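Side-chain contacts in TRAP dicarboxylate transporter-DctP subunit (Desulfovibrio salexigens, PDB 4N6D), which probably binds a solute, perhaps a dicarboxylate, in the periplasm and delivers it to a TRAP-type membrane transporter: residues T115-T118 / S119-A123; A263-T266 / G267-D271. All coordinates share one frame; numbering follows the deposited sequence.

Interaction 1 of 2, residues T115-T118 / S119-A123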
# COMPACT_ATOMS: atom_id res chain seq x y z
N THR A 115 9.15 5.55 -3.65
CA THR A 115 9.72 6.05 -2.39
C THR A 115 8.72 6.82 -1.54
O THR A 115 9.09 7.43 -0.54
CB THR A 115 10.92 6.96 -2.68
OG1 THR A 115 10.50 8.07 -3.45
CG2 THR A 115 12.00 6.20 -3.44
N SER A 116 7.45 6.80 -1.94
CA SER A 116 6.41 7.47 -1.15
C SER A 116 5.06 6.88 -1.49
O SER A 116 4.88 6.29 -2.56
CB SER A 116 6.38 8.98 -1.40
OG SER A 116 5.84 9.30 -2.67
N SER A 117 4.12 7.05 -0.56
CA SER A 117 2.73 6.65 -0.76
C SER A 117 2.07 7.49 -1.85
O SER A 117 1.30 6.97 -2.65
CB SER A 117 1.97 6.81 0.55
OG SER A 117 0.60 6.44 0.38
N THR A 118 2.42 8.78 -1.88
CA THR A 118 1.83 9.70 -2.83
C THR A 118 2.13 9.28 -4.26
O THR A 118 1.21 9.19 -5.08
CB THR A 118 2.30 11.15 -2.60
OG1 THR A 118 1.88 11.59 -1.31
CG2 THR A 118 1.68 12.09 -3.62
N SER A 119 3.40 9.00 -4.56
CA SER A 119 3.78 8.67 -5.90
C SER A 119 3.26 7.29 -6.31
O SER A 119 2.83 7.10 -7.43
CB SER A 119 5.30 8.73 -6.11
OG SER A 119 5.95 7.87 -5.20
N ALA A 120 3.28 6.35 -5.38
CA ALA A 120 2.77 5.03 -5.69
C ALA A 120 1.27 5.08 -5.88
O ALA A 120 0.74 4.38 -6.74
CB ALA A 120 3.13 4.05 -4.58
N SER A 121 0.57 5.89 -5.08
CA SER A 121 -0.90 5.93 -5.17
C SER A 121 -1.32 6.51 -6.52
O SER A 121 -2.21 5.98 -7.20
CB SER A 121 -1.50 6.78 -4.05
OG SER A 121 -1.33 6.16 -2.79
N LEU A 122 -0.68 7.61 -6.90
CA LEU A 122 -1.04 8.26 -8.15
C LEU A 122 -0.62 7.41 -9.34
O LEU A 122 -1.37 7.35 -10.33
CB LEU A 122 -0.44 9.66 -8.24
CG LEU A 122 -1.18 10.70 -7.41
CD1 LEU A 122 -0.37 11.94 -7.27
CD2 LEU A 122 -2.55 10.96 -8.07
N ALA A 123 0.54 6.76 -9.26
CA ALA A 123 0.96 5.88 -10.36
C ALA A 123 -0.00 4.71 -10.51
O ALA A 123 -0.36 4.33 -11.63
CB ALA A 123 2.40 5.38 -10.17
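Ser116 and Ser119 both tuck OG between their own backbone N and carbonyl carbon (chi1 73° and 57°), and these rotations bring the two OG atoms close together at the start of helix 117-131. Ser116 holds the N-cap position, the last residue before the first turn. Its OG lies 2.9 Å from Ser119 OG and 3.1 Å from Ser119 N, so the capping hydroxyl sits among the polar groups of that turn. Ser119 OG is also hydrogen-bonded to Glu337 OE2, a carboxylate oxygen that takes the backbone N of Thr115 as well; helix 322-337 is thereby tied to the cap. The i to i+4 backbone hydrogen bonds begin with Ala120 N to Ser116 O at 3.2 Å. Two residues on, Leu122 N reaches Thr118 O at 3.1 Å, and the two side chains run side by side, Thr118 CG2 lying 4.2 Å from Leu122 CD1. Thr118 OG1 turns instead to Asp271 on helix 249-285. On the buried flank, Ser117 and Ser121 clasp Ala146 at the end of strand 139-146: Ser117 OG hydrogen-bonds to its carbonyl, and Ser121 OG accepts from its amide. Ser121 also folds OG back beside its own backbone N. This adds a second donor to Ser117 O, which already accepts from Ser121 N; Ser121 N and OG each lie 2.8 Å from Ser117 O, on opposite faces of its carbonyl plane, the hydroxyl standing 40° out of it.

Interaction 2 of 2, residues A263-T266 / G267-D271; sequences AEWT and GKYMD
Glu264 OE2 takes a 2.7 Å salt bridge from Lys268 NZ, an i to i+4 pair within the long helix 249-285. The ammonium group meets OE2 on its anti side, 23° out of the carboxylate plane. Glu264 sets CG trans to the backbone N (chi1 -178°), and both chains are extended beyond CG, lying side by side and pointing the same way; their methylenes also touch, Glu264 CG to Lys268 CE at 3.9 Å. The same two residues share a main-chain hydrogen bond, Lys268 N to Glu264 O at 2.9 Å. One residue further round the helix, Trp265 and Tyr269 repeat the four-residue spacing with aromatic groups. Their planes differ by 5°, but the rings are slid apart, with centroids 5.5 Å from each other, and barely overlap. The close contact is a CH-pi one: Tyr269 CB stands over one face of the indole, 4.0 Å from the centroid of its six-membered ring and 3.7 Å from Trp265 CZ3. Arg50 of helix 43-58 makes a cation-pi contact with Trp265, while Phe43 and Val46 of that helix touch Tyr269. Thr266 OG1 hydrogen-bonds back to Gln262 O, one turn earlier. The turn is thus bridged by a charged pair beside helix 117-131 and by an aromatic pair beside helix 43-58; because Lys268 is exposed, solvent probably weakens the salt bridge, whereas the CH-pi contact should depend less on water.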
# COMPACT_ATOMS: atom_id res chain seq x y z
N ALA A 263 -7.03 9.23 -4.58
CA ALA A 263 -5.74 8.55 -4.66
C ALA A 263 -4.65 9.50 -4.11
O ALA A 263 -3.84 9.12 -3.25
CB ALA A 263 -5.44 8.16 -6.11
N GLU A 264 -4.63 10.73 -4.61
CA GLU A 264 -3.67 11.74 -4.15
C GLU A 264 -3.84 12.06 -2.67
O GLU A 264 -2.88 12.14 -1.92
CB GLU A 264 -3.78 13.02 -4.97
CG GLU A 264 -2.78 14.08 -4.59
CD GLU A 264 -2.76 15.27 -5.55
OE1 GLU A 264 -3.20 15.13 -6.70
OE2 GLU A 264 -2.30 16.34 -5.13
N TRP A 265 -5.08 12.26 -2.25
CA TRP A 265 -5.34 12.66 -0.88
C TRP A 265 -4.83 11.60 0.08
O TRP A 265 -4.23 11.92 1.12
CB TRP A 265 -6.84 12.89 -0.62
CG TRP A 265 -7.05 13.46 0.73
CD1 TRP A 265 -7.15 14.78 1.04
CD2 TRP A 265 -7.15 12.74 1.97
NE1 TRP A 265 -7.31 14.94 2.41
CE2 TRP A 265 -7.31 13.70 2.99
CE3 TRP A 265 -7.12 11.39 2.31
CZ2 TRP A 265 -7.44 13.33 4.33
CZ3 TRP A 265 -7.26 11.04 3.64
CH2 TRP A 265 -7.40 12.01 4.63
N THR A 266 -5.09 10.34 -0.26
CA THR A 266 -4.70 9.23 0.60
C THR A 266 -3.19 9.09 0.68
O THR A 266 -2.60 8.88 1.77
CB THR A 266 -5.32 7.90 0.12
OG1 THR A 266 -6.75 8.02 0.13
CG2 THR A 266 -4.92 6.78 1.01
N GLY A 267 -2.52 9.18 -0.46
CA GLY A 267 -1.07 9.11 -0.44
C GLY A 267 -0.44 10.25 0.34
O GLY A 267 0.53 10.07 1.10
N LYS A 268 -0.98 11.45 0.18
CA LYS A 268 -0.44 12.57 0.93
C LYS A 268 -0.67 12.43 2.42
O LYS A 268 0.21 12.78 3.23
CB LYS A 268 -1.00 13.88 0.39
CG LYS A 268 -0.36 14.22 -0.95
CD LYS A 268 -0.74 15.55 -1.50
CE LYS A 268 0.10 15.86 -2.74
NZ LYS A 268 -0.36 17.08 -3.47
N TYR A 269 -1.85 11.93 2.79
CA TYR A 269 -2.17 11.70 4.18
C TYR A 269 -1.17 10.70 4.79
O TYR A 269 -0.62 10.92 5.88
CB TYR A 269 -3.60 11.16 4.36
CG TYR A 269 -3.77 10.58 5.72
CD1 TYR A 269 -4.03 11.40 6.82
CD2 TYR A 269 -3.60 9.23 5.94
CE1 TYR A 269 -4.14 10.87 8.09
CE2 TYR A 269 -3.71 8.69 7.21
CZ TYR A 269 -3.97 9.52 8.28
OH TYR A 269 -4.07 8.96 9.55
N MET A 270 -0.93 9.62 4.07
CA MET A 270 -0.06 8.56 4.53
C MET A 270 1.38 9.04 4.64
O MET A 270 2.04 8.78 5.65
CB MET A 270 -0.15 7.37 3.57
CG MET A 270 0.62 6.15 4.01
SD MET A 270 -0.13 5.42 5.50
CE MET A 270 1.19 5.70 6.66
N ASP A 271 1.89 9.75 3.63
CA ASP A 271 3.24 10.31 3.74
C ASP A 271 3.38 11.28 4.90
O ASP A 271 4.40 11.31 5.56
CB ASP A 271 3.66 10.97 2.42
CG ASP A 271 3.93 9.94 1.33
OD1 ASP A 271 4.36 8.82 1.68
OD2 ASP A 271 3.75 10.26 0.13

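How the interactions relate
Interaction 1, at the start of helix 117-131, comes first along the chain; interaction 2 lies within helix 249-285, more than 130 residues later, yet their centres are 8 Å apart. Asp271 joins them: OD1 is 2.9 Å from Ser117 N and OD2 is 2.7 Å from Thr118 OG1, both probable hydrogen bonds, so a carboxylate of one helix meets the first turn of the other. Close packing continues beside it, Ser117 OG approaching Gly267 CA to 3.3 Å. Strand 139-146 of the five-stranded mixed sheet touches both helices. In this periplasmic binding protein, Asp271 and the packing beside it thus bring two distant helices together next to the same strand, outermost in the sheet within this chain.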